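Local coordinates for protein mariner Mos1 transposase (Drosophila mauritiana, PDB 4MDB) that mediates cut-and-paste transposition of the Mos1 element, its RNase H-like catalytic domain using divalent metal ions to cut and join DNA, at residues P162-Y165 with H166-S170; D191-F194 with A195-D199; L209-R212 with W213-V217. The protein carries 1 engineered substitution. All coordinates share one frame; numbering follows the deposited sequence.

Interaction 1 (P162-Y165 with H166-S170). With MG (magnesium ion), chain C; RLT (N-(4-fluorobenzyl)-5-hydroxy-1-methyl-2-(1-methyl-1-{[(5-methyl-1,3,4-oxadiazol-2-yl)carbonyl]amino}ethyl)-6-oxo-1,6-di hydropyrimidine-4-carboxamide), chain B.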
ATOM      1  N   PRO A 162       2.536  -1.684  -4.883  1.00 12.30           N
ATOM      2  CA  PRO A 162       3.922  -1.498  -4.393  1.00 11.89           C
ATOM      3  C   PRO A 162       4.173  -2.060  -2.969  1.00 10.82           C
ATOM      4  O   PRO A 162       5.295  -2.534  -2.707  1.00 11.12           O
ATOM      5  CB  PRO A 162       4.146   0.003  -4.478  1.00 12.20           C
ATOM      6  CG  PRO A 162       3.235   0.462  -5.604  1.00 12.66           C
ATOM      7  CD  PRO A 162       2.026  -0.440  -5.463  1.00 12.91           C
ATOM      8  N   SER A 163       3.200  -2.022  -2.082  1.00 10.58           N
ATOM      9  CA  SER A 163       3.385  -2.584  -0.759  1.00 11.58           C
ATOM     10  C   SER A 163       3.706  -4.057  -0.826  1.00 12.02           C
ATOM     11  O   SER A 163       4.547  -4.519  -0.029  1.00 11.98           O
ATOM     12  CB  SER A 163       2.189  -2.369   0.140  1.00 11.08           C
ATOM     13  OG  SER A 163       1.846  -0.970   0.316  1.00 10.80           O
ATOM     14  N   ASP A 164       3.080  -4.758  -1.785  1.00 11.11           N
ATOM     15  CA  ASP A 164       3.362  -6.206  -1.940  1.00 12.89           C
ATOM     16  C   ASP A 164       4.614  -6.503  -2.751  1.00 13.79           C
ATOM     17  O   ASP A 164       5.491  -7.219  -2.256  1.00 14.95           O
ATOM     18  CB  ASP A 164       2.109  -6.865  -2.525  1.00 12.90           C
ATOM     19  CG  ASP A 164       1.007  -6.967  -1.454  1.00 12.50           C
ATOM     20  OD1 ASP A 164       1.342  -7.335  -0.283  1.00 14.49           O
ATOM     21  OD2 ASP A 164      -0.141  -6.689  -1.712  1.00 15.38           O
ATOM     22  N   TYR A 165       4.743  -5.982  -3.951  1.00 13.90           N
ATOM     23  CA  TYR A 165       5.913  -6.376  -4.752  1.00 12.87           C
ATOM     24  C   TYR A 165       7.235  -5.747  -4.385  1.00 14.81           C
ATOM     25  O   TYR A 165       8.291  -6.303  -4.722  1.00 15.40           O
ATOM     26  CB  TYR A 165       5.645  -6.102  -6.234  1.00 12.92           C
ATOM     27  CG  TYR A 165       5.575  -4.625  -6.687  1.00 12.84           C
ATOM     28  CD1 TYR A 165       6.704  -3.826  -6.743  1.00 13.09           C
ATOM     29  CD2 TYR A 165       4.375  -4.048  -7.081  1.00 12.17           C
ATOM     30  CE1 TYR A 165       6.651  -2.515  -7.139  1.00 13.25           C
ATOM     31  CE2 TYR A 165       4.313  -2.753  -7.516  1.00 13.04           C
ATOM     32  CZ  TYR A 165       5.441  -1.952  -7.540  1.00 13.38           C
ATOM     33  OH  TYR A 165       5.476  -0.620  -7.964  1.00 13.41           O
ATOM     34  N   HIS A 166       7.199  -4.655  -3.622  1.00 13.54           N
ATOM     35  CA  HIS A 166       8.366  -3.971  -3.161  1.00 14.32           C
ATOM     36  C   HIS A 166       8.566  -4.013  -1.657  1.00 13.51           C
ATOM     37  O   HIS A 166       9.530  -4.585  -1.192  1.00 13.54           O
ATOM     38  CB  HIS A 166       8.377  -2.540  -3.686  1.00 14.89           C
ATOM     39  CG  HIS A 166       9.667  -1.852  -3.516  1.00 15.52           C
ATOM     40  ND1 HIS A 166      10.752  -2.093  -4.314  1.00 18.09           N
ATOM     41  CD2 HIS A 166      10.071  -0.928  -2.596  1.00 16.34           C
ATOM     42  CE1 HIS A 166      11.759  -1.323  -3.945  1.00 18.86           C
ATOM     43  NE2 HIS A 166      11.394  -0.648  -2.874  1.00 17.72           N
ATOM     44  N   LEU A 167       7.692  -3.391  -0.890  1.00 12.90           N
ATOM     45  CA  LEU A 167       7.931  -3.161   0.527  1.00 13.26           C
ATOM     46  C   LEU A 167       7.923  -4.459   1.314  1.00 13.93           C
ATOM     47  O   LEU A 167       8.930  -4.784   2.005  1.00 14.58           O
ATOM     48  CB  LEU A 167       6.890  -2.182   1.087  1.00 13.82           C
ATOM     49  CG  LEU A 167       7.119  -1.879   2.581  1.00 14.93           C
ATOM     50  CD1 LEU A 167       8.344  -1.023   2.722  1.00 16.88           C
ATOM     51  CD2 LEU A 167       5.944  -1.126   3.151  1.00 15.59           C
ATOM     52  N   PHE A 168       6.847  -5.204   1.223  1.00 13.25           N
ATOM     53  CA  PHE A 168       6.684  -6.479   1.996  1.00 12.79           C
ATOM     54  C   PHE A 168       7.555  -7.583   1.387  1.00 14.77           C
ATOM     55  O   PHE A 168       7.984  -8.458   2.119  1.00 17.12           O
ATOM     56  CB  PHE A 168       5.268  -6.920   2.006  1.00 12.89           C
ATOM     57  CG  PHE A 168       4.323  -6.043   2.817  1.00 12.00           C
ATOM     58  CD1 PHE A 168       4.777  -5.182   3.883  1.00 14.70           C
ATOM     59  CD2 PHE A 168       3.012  -6.032   2.513  1.00 13.60           C
ATOM     60  CE1 PHE A 168       3.885  -4.425   4.570  1.00 14.92           C
ATOM     61  CE2 PHE A 168       2.113  -5.251   3.188  1.00 12.58           C
ATOM     62  CZ  PHE A 168       2.558  -4.437   4.267  1.00 13.74           C
ATOM     63  N   ALA A 169       7.867  -7.541   0.103  1.00 14.35           N
ATOM     64  CA  ALA A 169       8.816  -8.464  -0.562  1.00 15.43           C
ATOM     65  C   ALA A 169      10.184  -8.365   0.131  1.00 16.65           C
ATOM     66  O   ALA A 169      10.729  -9.358   0.627  1.00 19.74           O
ATOM     67  CB  ALA A 169       8.938  -8.137  -2.034  1.00 16.09           C
ATOM     68  N   SER A 170      10.676  -7.151   0.300  1.00 15.92           N
ATOM     69  CA  SER A 170      11.963  -6.885   1.015  1.00 17.23           C
ATOM     70  C   SER A 170      11.835  -7.251   2.481  1.00 19.15           C
ATOM     71  O   SER A 170      12.732  -7.901   3.047  1.00 21.50           O
ATOM     72  CB  SER A 170      12.294  -5.404   0.943  1.00 18.67           C
ATOM     73  OG  SER A 170      13.590  -5.171   1.435  1.00 21.98           O
TER
HETATM   74 MG    MG C 402      -0.619  -7.396   0.393  1.00 13.34          MG
HETATM   75  CAA RLT B 401      -9.882 -10.356  -4.697  1.00 50.49           C
HETATM   76  CAB RLT B 401      -0.833 -11.606  -1.437  1.00 24.29           C
HETATM   77  CAC RLT B 401      -3.096 -12.888  -3.046  1.00 27.77           C
HETATM   78  CAD RLT B 401      -3.342 -13.623  -0.407  1.00 31.69           C
HETATM   79  OAE RLT B 401      -5.415  -7.786   0.693  1.00 16.88           O
HETATM   80  OAF RLT B 401      -5.401 -10.988  -3.441  1.00 44.73           O
HETATM   81  OAG RLT B 401      -0.662  -9.295  -0.539  1.00 18.36           O
HETATM   82  OAH RLT B 401      -2.639  -7.670   0.224  1.00 18.02           O
HETATM   83  FAI RLT B 401     -11.064  -8.129  -3.732  1.00 42.41           F
HETATM   84  CAJ RLT B 401      -9.030  -7.810  -2.511  1.00 36.53           C
HETATM   85  CAK RLT B 401     -10.718  -9.261  -1.644  1.00 35.20           C
HETATM   86  CAL RLT B 401      -8.217  -8.097  -1.395  1.00 35.68           C
HETATM   87  CAM RLT B 401      -9.918  -9.551  -0.530  1.00 35.15           C
HETATM   88  CAN RLT B 401      -7.822  -9.335   0.820  1.00 32.82           C
HETATM   89  NAO RLT B 401      -9.584 -12.171  -2.781  1.00 56.22           N
HETATM   90  NAP RLT B 401      -8.384 -12.631  -2.176  1.00 58.65           N
HETATM   91  NAQ RLT B 401      -4.525 -10.777  -0.768  1.00 24.14           N
HETATM   92  NAR RLT B 401      -6.521  -9.767   0.294  1.00 28.32           N
HETATM   93  NAS RLT B 401      -5.276 -12.715  -1.870  1.00 34.50           N
HETATM   94  OAT RLT B 401      -7.872 -11.059  -3.729  1.00 52.76           O
HETATM   95  CAU RLT B 401      -5.484  -8.881   0.205  1.00 25.60           C
HETATM   96  CAV RLT B 401      -5.914 -11.840  -2.697  1.00 43.29           C
HETATM   97  CAW RLT B 401      -9.204 -11.240  -3.695  1.00 49.86           C
HETATM   98  CAX RLT B 401     -10.292  -8.398  -2.641  1.00 38.08           C
HETATM   99  CAY RLT B 401      -8.665  -8.976  -0.382  1.00 32.73           C
HETATM  100  CAZ RLT B 401      -2.990  -8.911  -0.140  1.00 19.90           C
HETATM  101  CBA RLT B 401      -7.395 -11.910  -2.769  1.00 49.40           C
HETATM  102  CBB RLT B 401      -4.312  -9.490  -0.295  1.00 23.01           C
HETATM  103  CBC RLT B 401      -3.472 -11.526  -1.186  1.00 23.27           C
HETATM  104  CBD RLT B 401      -1.869  -9.683  -0.615  1.00 22.31           C
HETATM  105  NBE RLT B 401      -2.145 -10.980  -1.079  1.00 28.46           N
HETATM  106  CBF RLT B 401      -3.864 -12.995  -1.730  1.00 29.64           C
HETATM  107  O   HOH W   1      -0.281  -8.199   2.245  1.00 15.01           O
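D164 and F168, one turn apart on helix 162-175, meet with the carboxylate against the rim of the ring: OD1 of D164 lies close to the plane of the phenyl group, 3.5 Å from CD2 of F168. The carboxylate chelates a magnesium ion, with OD1 of D164 at 2.1 Å and OD2 of D164 at 2.3 Å from the metal; beside that bond, the approach of OD1 to the hydrogen-bearing ring edge is probably mildly favourable. D36, a water and two oxygens of the inhibitor raltegravir, OAG and OAH, complete the metal's ligands, while D129 helps to hold a second magnesium ion. F168 N donates to S163 O over 2.7 Å in a nearly straight bond (163°), and P162 O receives two donors, L167 N in its carbonyl plane and H166 N tilted from it. The bonds from F168 N and L167 N reach five residues back, as wider pi-type turns do. The ring of F168 leans against the S163 carbonyl, CG of F168 being 3.2 Å from O of S163. On another side of the helix, the chi1 of Y165 (70°) puts its CG between backbone N and carbonyl carbon, which folds the ring back over P162; CA of P162 sits 3.4 Å above the ring plane, toward the rim. Y165 OH bonds to G205 O, S163 OG to W77 NE1 and H166 ND1 to K208 NZ. A helix whose first turn delivers the last aspartate of the DDD motif to one magnesium ion, D36 being shared with the other, fits the two-metal active site of RNase H-fold transposases.

Interaction 2 (D191-F194 with A195-D199)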
ATOM      1  N   ASP A 191      10.367   0.033  13.239  1.00 23.64           N
ATOM      2  CA  ASP A 191      10.969   1.376  13.301  1.00 28.13           C
ATOM      3  C   ASP A 191      12.348   1.402  12.734  1.00 25.89           C
ATOM      4  O   ASP A 191      12.643   2.225  11.863  1.00 25.96           O
ATOM      5  CB  ASP A 191      10.984   1.935  14.737  1.00 27.92           C
ATOM      6  CG  ASP A 191       9.618   2.303  15.219  1.00 35.62           C
ATOM      7  OD1 ASP A 191       8.710   2.532  14.371  1.00 32.05           O
ATOM      8  OD2 ASP A 191       9.425   2.341  16.464  1.00 38.27           O
ATOM      9  N   GLU A 192      13.201   0.489  13.161  1.00 26.58           N
ATOM     10  CA  GLU A 192      14.584   0.456  12.669  1.00 26.91           C
ATOM     11  C   GLU A 192      14.703   0.091  11.180  1.00 23.65           C
ATOM     12  O   GLU A 192      15.503   0.652  10.457  1.00 23.01           O
ATOM     13  CB  GLU A 192      15.490  -0.529  13.434  1.00 32.11           C
ATOM     14  CG  GLU A 192      15.819  -0.224  14.879  1.00 40.29           C
ATOM     15  CD  GLU A 192      16.781  -1.260  15.463  1.00 42.76           C
ATOM     16  OE1 GLU A 192      17.822  -1.551  14.811  1.00 46.91           O
ATOM     17  OE2 GLU A 192      16.497  -1.791  16.568  1.00 56.09           O
ATOM     18  N   TRP A 193      13.886  -0.866  10.765  1.00 23.99           N
ATOM     19  CA  TRP A 193      13.976  -1.445   9.448  1.00 22.55           C
ATOM     20  C   TRP A 193      13.482  -0.375   8.483  1.00 18.95           C
ATOM     21  O   TRP A 193      14.111  -0.107   7.473  1.00 19.94           O
ATOM     22  CB  TRP A 193      13.116  -2.744   9.345  1.00 22.93           C
ATOM     23  CG  TRP A 193      13.276  -3.455   7.983  1.00 22.66           C
ATOM     24  CD1 TRP A 193      14.276  -4.333   7.601  1.00 22.17           C
ATOM     25  CD2 TRP A 193      12.450  -3.280   6.814  1.00 21.48           C
ATOM     26  NE1 TRP A 193      14.111  -4.687   6.289  1.00 22.23           N
ATOM     27  CE2 TRP A 193      13.010  -4.049   5.782  1.00 22.08           C
ATOM     28  CE3 TRP A 193      11.326  -2.510   6.542  1.00 23.50           C
ATOM     29  CZ2 TRP A 193      12.421  -4.140   4.500  1.00 21.11           C
ATOM     30  CZ3 TRP A 193      10.795  -2.547   5.241  1.00 23.22           C
ATOM     31  CH2 TRP A 193      11.319  -3.378   4.283  1.00 21.79           C
ATOM     32  N   PHE A 194      12.375   0.248   8.809  1.00 20.91           N
ATOM     33  CA  PHE A 194      11.865   1.335   7.925  1.00 20.13           C
ATOM     34  C   PHE A 194      12.885   2.470   7.759  1.00 24.11           C
ATOM     35  O   PHE A 194      13.122   3.010   6.677  1.00 20.81           O
ATOM     36  CB  PHE A 194      10.527   1.901   8.423  1.00 20.04           C
ATOM     37  CG  PHE A 194       9.325   0.973   8.266  1.00 18.64           C
ATOM     38  CD1 PHE A 194       9.127   0.215   7.104  1.00 17.60           C
ATOM     39  CD2 PHE A 194       8.345   0.956   9.228  1.00 19.72           C
ATOM     40  CE1 PHE A 194       8.004  -0.585   6.989  1.00 18.67           C
ATOM     41  CE2 PHE A 194       7.212   0.135   9.124  1.00 18.65           C
ATOM     42  CZ  PHE A 194       7.044  -0.614   8.001  1.00 16.51           C
ATOM     43  N   ALA A 195      13.565   2.784   8.853  1.00 24.51           N
ATOM     44  CA  ALA A 195      14.374   4.006   8.906  1.00 27.09           C
ATOM     45  C   ALA A 195      15.718   3.768   8.275  1.00 27.47           C
ATOM     46  O   ALA A 195      16.362   4.694   7.753  1.00 29.64           O
ATOM     47  CB  ALA A 195      14.535   4.394  10.358  1.00 28.30           C
ATOM     48  N   ALA A 196      16.114   2.513   8.243  1.00 23.09           N
ATOM     49  CA  ALA A 196      17.382   2.103   7.662  1.00 24.76           C
ATOM     50  C   ALA A 196      17.403   2.076   6.132  1.00 27.58           C
ATOM     51  O   ALA A 196      18.461   2.103   5.525  1.00 30.41           O
ATOM     52  CB  ALA A 196      17.838   0.755   8.217  1.00 25.09           C
ATOM     53  N   LYS A 197      16.224   1.982   5.512  1.00 24.79           N
ATOM     54  CA  LYS A 197      16.114   2.076   4.065  1.00 23.45           C
ATOM     55  C   LYS A 197      16.280   3.502   3.683  1.00 26.54           C
ATOM     56  O   LYS A 197      15.608   4.355   4.267  1.00 24.34           O
ATOM     57  CB  LYS A 197      14.673   1.688   3.625  1.00 22.18           C
ATOM     58  CG  LYS A 197      14.396   0.230   3.896  1.00 24.15           C
ATOM     59  CD  LYS A 197      15.268  -0.689   3.086  1.00 26.17           C
ATOM     60  CE  LYS A 197      14.664  -2.092   3.073  1.00 30.15           C
ATOM     61  NZ  LYS A 197      15.599  -3.089   2.498  1.00 36.42           N
ATOM     62  N   ASP A 198      17.098   3.714   2.662  1.00 28.84           N
ATOM     63  CA  ASP A 198      17.325   5.040   2.115  1.00 31.38           C
ATOM     64  C   ASP A 198      16.115   5.514   1.329  1.00 26.32           C
ATOM     65  O   ASP A 198      15.285   4.712   0.885  1.00 24.82           O
ATOM     66  CB  ASP A 198      18.529   5.014   1.184  1.00 36.99           C
ATOM     67  CG  ASP A 198      19.847   4.770   1.935  1.00 45.55           C
ATOM     68  OD1 ASP A 198      19.910   4.989   3.188  1.00 49.37           O
ATOM     69  OD2 ASP A 198      20.800   4.346   1.277  1.00 47.05           O
ATOM     70  N   ASP A 199      16.023   6.824   1.150  1.00 21.77           N
ATOM     71  CA  ASP A 199      14.940   7.431   0.389  1.00 23.05           C
ATOM     72  C   ASP A 199      14.817   6.737  -0.982  1.00 22.00           C
ATOM     73  O   ASP A 199      13.717   6.535  -1.499  1.00 19.07           O
ATOM     74  CB  ASP A 199      15.155   8.966   0.207  1.00 24.79           C
ATOM     75  CG  ASP A 199      15.054   9.761   1.507  1.00 28.16           C
ATOM     76  OD1 ASP A 199      14.602   9.269   2.563  1.00 29.44           O
ATOM     77  OD2 ASP A 199      15.404  10.967   1.477  1.00 33.23           O
TER
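The C-terminal end of helix 183-196, where the chain leaves the helix, is marked by W193 and K197 laid across one another. CE of K197 stands 3.2 Å off the indole plane, out toward the rim, and is 3.4 Å from CZ2 of W193. With CG anti to the backbone N (chi1 -175°), W193 carries its indole along the helix toward the following turn, while K197 bends at chi2 (-64°) to bring its aliphatic end there. The ammonium group goes beyond the tryptophan, to a hydrogen bond with S170 OG and a cation-pi contact with F201. This end of the helix packs on helix 162-175 of the RNase H-like catalytic domain, W193 reaching L167, S170 and M171. F194 takes the buried side instead, meeting Y85 edge to face, and its CD1 lies at the edge of the W193 indole. A195 N to D191 O (3.2 Å) and A196 N to E192 O (3.0 Å) keep the helical pattern. Weak bonds three residues back, from A195 N to E192 O, A196 N to W193 O and K197 N to F194 O, mark its loosening before the chain turns extended. F194 O also accepts a hydrogen bond from Y202 OH.

Interaction 3 (L209-R212 with W213-V217)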
ATOM      1  N   LEU A 209       6.175   1.264 -11.014  1.00 16.39           N
ATOM      2  CA  LEU A 209       4.751   1.029 -11.421  1.00 15.11           C
ATOM      3  C   LEU A 209       4.595   0.959 -12.955  1.00 15.26           C
ATOM      4  O   LEU A 209       3.999   0.032 -13.485  1.00 16.63           O
ATOM      5  CB  LEU A 209       3.742   2.006 -10.808  1.00 15.24           C
ATOM      6  CG  LEU A 209       3.359   1.712  -9.347  1.00 15.12           C
ATOM      7  CD1 LEU A 209       2.680   2.905  -8.673  1.00 15.17           C
ATOM      8  CD2 LEU A 209       2.419   0.492  -9.316  1.00 15.18           C
ATOM      9  N   PRO A 210       5.132   1.930 -13.670  1.00 15.32           N
ATOM     10  CA  PRO A 210       4.859   1.897 -15.092  1.00 17.38           C
ATOM     11  C   PRO A 210       5.412   0.716 -15.846  1.00 18.35           C
ATOM     12  O   PRO A 210       4.720   0.223 -16.762  1.00 15.79           O
ATOM     13  CB  PRO A 210       5.504   3.192 -15.602  1.00 18.97           C
ATOM     14  CG  PRO A 210       5.611   4.078 -14.452  1.00 17.11           C
ATOM     15  CD  PRO A 210       5.862   3.129 -13.290  1.00 15.13           C
ATOM     16  N   GLU A 211       6.571   0.180 -15.433  1.00 19.34           N
ATOM     17  CA  GLU A 211       7.162  -0.981 -16.052  1.00 22.18           C
ATOM     18  C   GLU A 211       6.247  -2.196 -15.739  1.00 19.54           C
ATOM     19  O   GLU A 211       6.002  -3.037 -16.632  1.00 19.46           O
ATOM     20  CB  GLU A 211       8.593  -1.192 -15.546  1.00 27.33           C
ATOM     21  CG  GLU A 211       9.022  -2.655 -15.498  1.00 37.50           C
ATOM     22  CD  GLU A 211      10.465  -2.833 -15.056  1.00 45.16           C
ATOM     23  OE1 GLU A 211      11.222  -3.439 -15.865  1.00 54.56           O
ATOM     24  OE2 GLU A 211      10.830  -2.406 -13.917  1.00 46.05           O
ATOM     25  N   ARG A 212       5.717  -2.247 -14.521  1.00 16.96           N
ATOM     26  CA  ARG A 212       4.756  -3.275 -14.146  1.00 16.94           C
ATOM     27  C   ARG A 212       3.490  -3.178 -14.998  1.00 16.75           C
ATOM     28  O   ARG A 212       3.046  -4.170 -15.575  1.00 16.78           O
ATOM     29  CB  ARG A 212       4.402  -3.162 -12.661  1.00 18.51           C
ATOM     30  CG  ARG A 212       5.600  -3.247 -11.730  1.00 21.99           C
ATOM     31  CD  ARG A 212       5.312  -4.151 -10.541  1.00 21.99           C
ATOM     32  NE  ARG A 212       6.535  -4.704  -9.967  1.00 27.20           N
ATOM     33  CZ  ARG A 212       6.718  -5.994  -9.701  1.00 25.17           C
ATOM     34  NH1 ARG A 212       5.756  -6.869  -9.959  1.00 23.14           N
ATOM     35  NH2 ARG A 212       7.864  -6.409  -9.179  1.00 27.05           N
ATOM     36  N   TRP A 213       2.915  -1.980 -15.073  1.00 15.67           N
ATOM     37  CA  TRP A 213       1.686  -1.757 -15.882  1.00 14.79           C
ATOM     38  C   TRP A 213       1.938  -2.268 -17.321  1.00 17.93           C
ATOM     39  O   TRP A 213       1.078  -2.981 -17.884  1.00 17.79           O
ATOM     40  CB  TRP A 213       1.141  -0.353 -15.889  1.00 14.81           C
ATOM     41  CG  TRP A 213       0.771   0.149 -14.565  1.00 14.77           C
ATOM     42  CD1 TRP A 213       0.309  -0.598 -13.494  1.00 15.09           C
ATOM     43  CD2 TRP A 213       0.885   1.499 -14.056  1.00 13.19           C
ATOM     44  NE1 TRP A 213       0.092   0.203 -12.416  1.00 13.32           N
ATOM     45  CE2 TRP A 213       0.396   1.494 -12.741  1.00 13.56           C
ATOM     46  CE3 TRP A 213       1.202   2.710 -14.618  1.00 13.87           C
ATOM     47  CZ2 TRP A 213       0.344   2.641 -11.975  1.00 12.98           C
ATOM     48  CZ3 TRP A 213       1.149   3.821 -13.853  1.00 13.99           C
ATOM     49  CH2 TRP A 213       0.744   3.786 -12.554  1.00 13.33           C
ATOM     50  N   GLU A 214       3.108  -1.918 -17.865  1.00 17.60           N
ATOM     51  CA  GLU A 214       3.459  -2.296 -19.283  1.00 21.06           C
ATOM     52  C   GLU A 214       3.499  -3.796 -19.418  1.00 19.20           C
ATOM     53  O   GLU A 214       3.016  -4.336 -20.413  1.00 22.57           O
ATOM     54  CB  GLU A 214       4.796  -1.670 -19.691  1.00 25.10           C
ATOM     55  CG  GLU A 214       4.798  -1.350 -21.174  1.00 34.98           C
ATOM     56  CD  GLU A 214       5.020   0.112 -21.493  1.00 43.80           C
ATOM     57  OE1 GLU A 214       4.088   0.964 -21.308  1.00 41.76           O
ATOM     58  OE2 GLU A 214       6.128   0.390 -22.018  1.00 48.26           O
ATOM     59  N   LYS A 215       4.130  -4.452 -18.458  1.00 20.39           N
ATOM     60  CA  LYS A 215       4.237  -5.916 -18.475  1.00 20.52           C
ATOM     61  C   LYS A 215       2.872  -6.576 -18.401  1.00 21.56           C
ATOM     62  O   LYS A 215       2.612  -7.590 -19.077  1.00 20.75           O
ATOM     63  CB  LYS A 215       5.143  -6.417 -17.378  1.00 23.61           C
ATOM     64  CG  LYS A 215       6.612  -6.148 -17.659  1.00 30.70           C
ATOM     65  CD  LYS A 215       7.436  -6.791 -16.590  1.00 33.08           C
ATOM     66  CE  LYS A 215       8.909  -6.587 -16.832  1.00 35.11           C
ATOM     67  NZ  LYS A 215       9.577  -7.116 -15.607  1.00 39.58           N
ATOM     68  N   CYS A 216       1.999  -6.038 -17.549  1.00 18.42           N
ATOM     69  CA  CYS A 216       0.659  -6.550 -17.436  1.00 18.67           C
ATOM     70  C   CYS A 216      -0.101  -6.430 -18.711  1.00 21.06           C
ATOM     71  O   CYS A 216      -0.743  -7.399 -19.114  1.00 22.88           O
ATOM     72  CB  CYS A 216      -0.067  -5.845 -16.277  1.00 20.30           C
ATOM     73  SG  CYS A 216      -1.632  -6.694 -15.889  1.00 18.75           S
ATOM     74  N   VAL A 217       0.019  -5.290 -19.386  1.00 19.34           N
ATOM     75  CA  VAL A 217      -0.655  -5.087 -20.662  1.00 20.04           C
ATOM     76  C   VAL A 217      -0.040  -6.107 -21.665  1.00 24.51           C
ATOM     77  O   VAL A 217      -0.769  -6.810 -22.377  1.00 23.66           O
ATOM     78  CB  VAL A 217      -0.553  -3.641 -21.126  1.00 22.64           C
ATOM     79  CG1 VAL A 217      -1.002  -3.514 -22.583  1.00 24.47           C
ATOM     80  CG2 VAL A 217      -1.429  -2.740 -20.230  1.00 21.96           C
TER
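L209 and W213, one turn apart at the start of helix 209-218, are joined by a backbone bond and by a CH-pi contact. W213 N gives its hydrogen to L209 O over 2.8 Å, almost straight at 172°, and the same carbonyl oxygen lies 3.4 Å above the indole plane. CB of L209 sits over that indole, 3.9 Å from the centroid of its six-membered ring. The chi1 of W213 (-60°), with CG anti to the carbonyl carbon, turns the indole back toward L209 and P210, where P210 N lies over the same face.

Three further bonds continue the ladder: E214 N to P210 O (2.9 Å), K215 N to E211 O (3.0 Å) and C216 N to R212 O (2.9 Å), so each carbonyl from L209 to R212 has an amide donor. R212 and K215 find their main polar partners outside these turns. R212 NH1 donates to D159 O, and its guanidinium group makes a cation-pi contact with Y165. K215 runs beside E211, both pointing the same way, but K215 NZ stays 4.0 Å from OE1 of E211, beyond a salt bridge; K215 NZ instead forms a salt bridge with the C-terminal carboxylate of E225. This chemistry divides the work: amide-carbonyl pairs and the covered indole hold the turn together, while R212 and K215 spend their charge on joining the helix to D159, helix 162-175 and the chain terminus.

How the interactions relate
The three interactions follow in series along the C-terminal part of the catalytic domain, on helices 162-175, 183-196 and 209-218. Interaction 1 comes first along the chain but lies between the other two in space, its centre 14 Å from that of interaction 2 and 16 Å from that of interaction 3; the latter two are 27 Å apart and do not touch. Its helix meets strands 32-42 and 69-78 of the mixed sheet. W193 also packs on L167 O through CH2, 3.6 Å away, while L209 approaches both P162 and Y165, CG of L209 being 3.4 Å from Y165 OH. The metal-binding helix is thus bordered by helices 183-196 and 209-218, a worked example of an active-site element embedded in its domain.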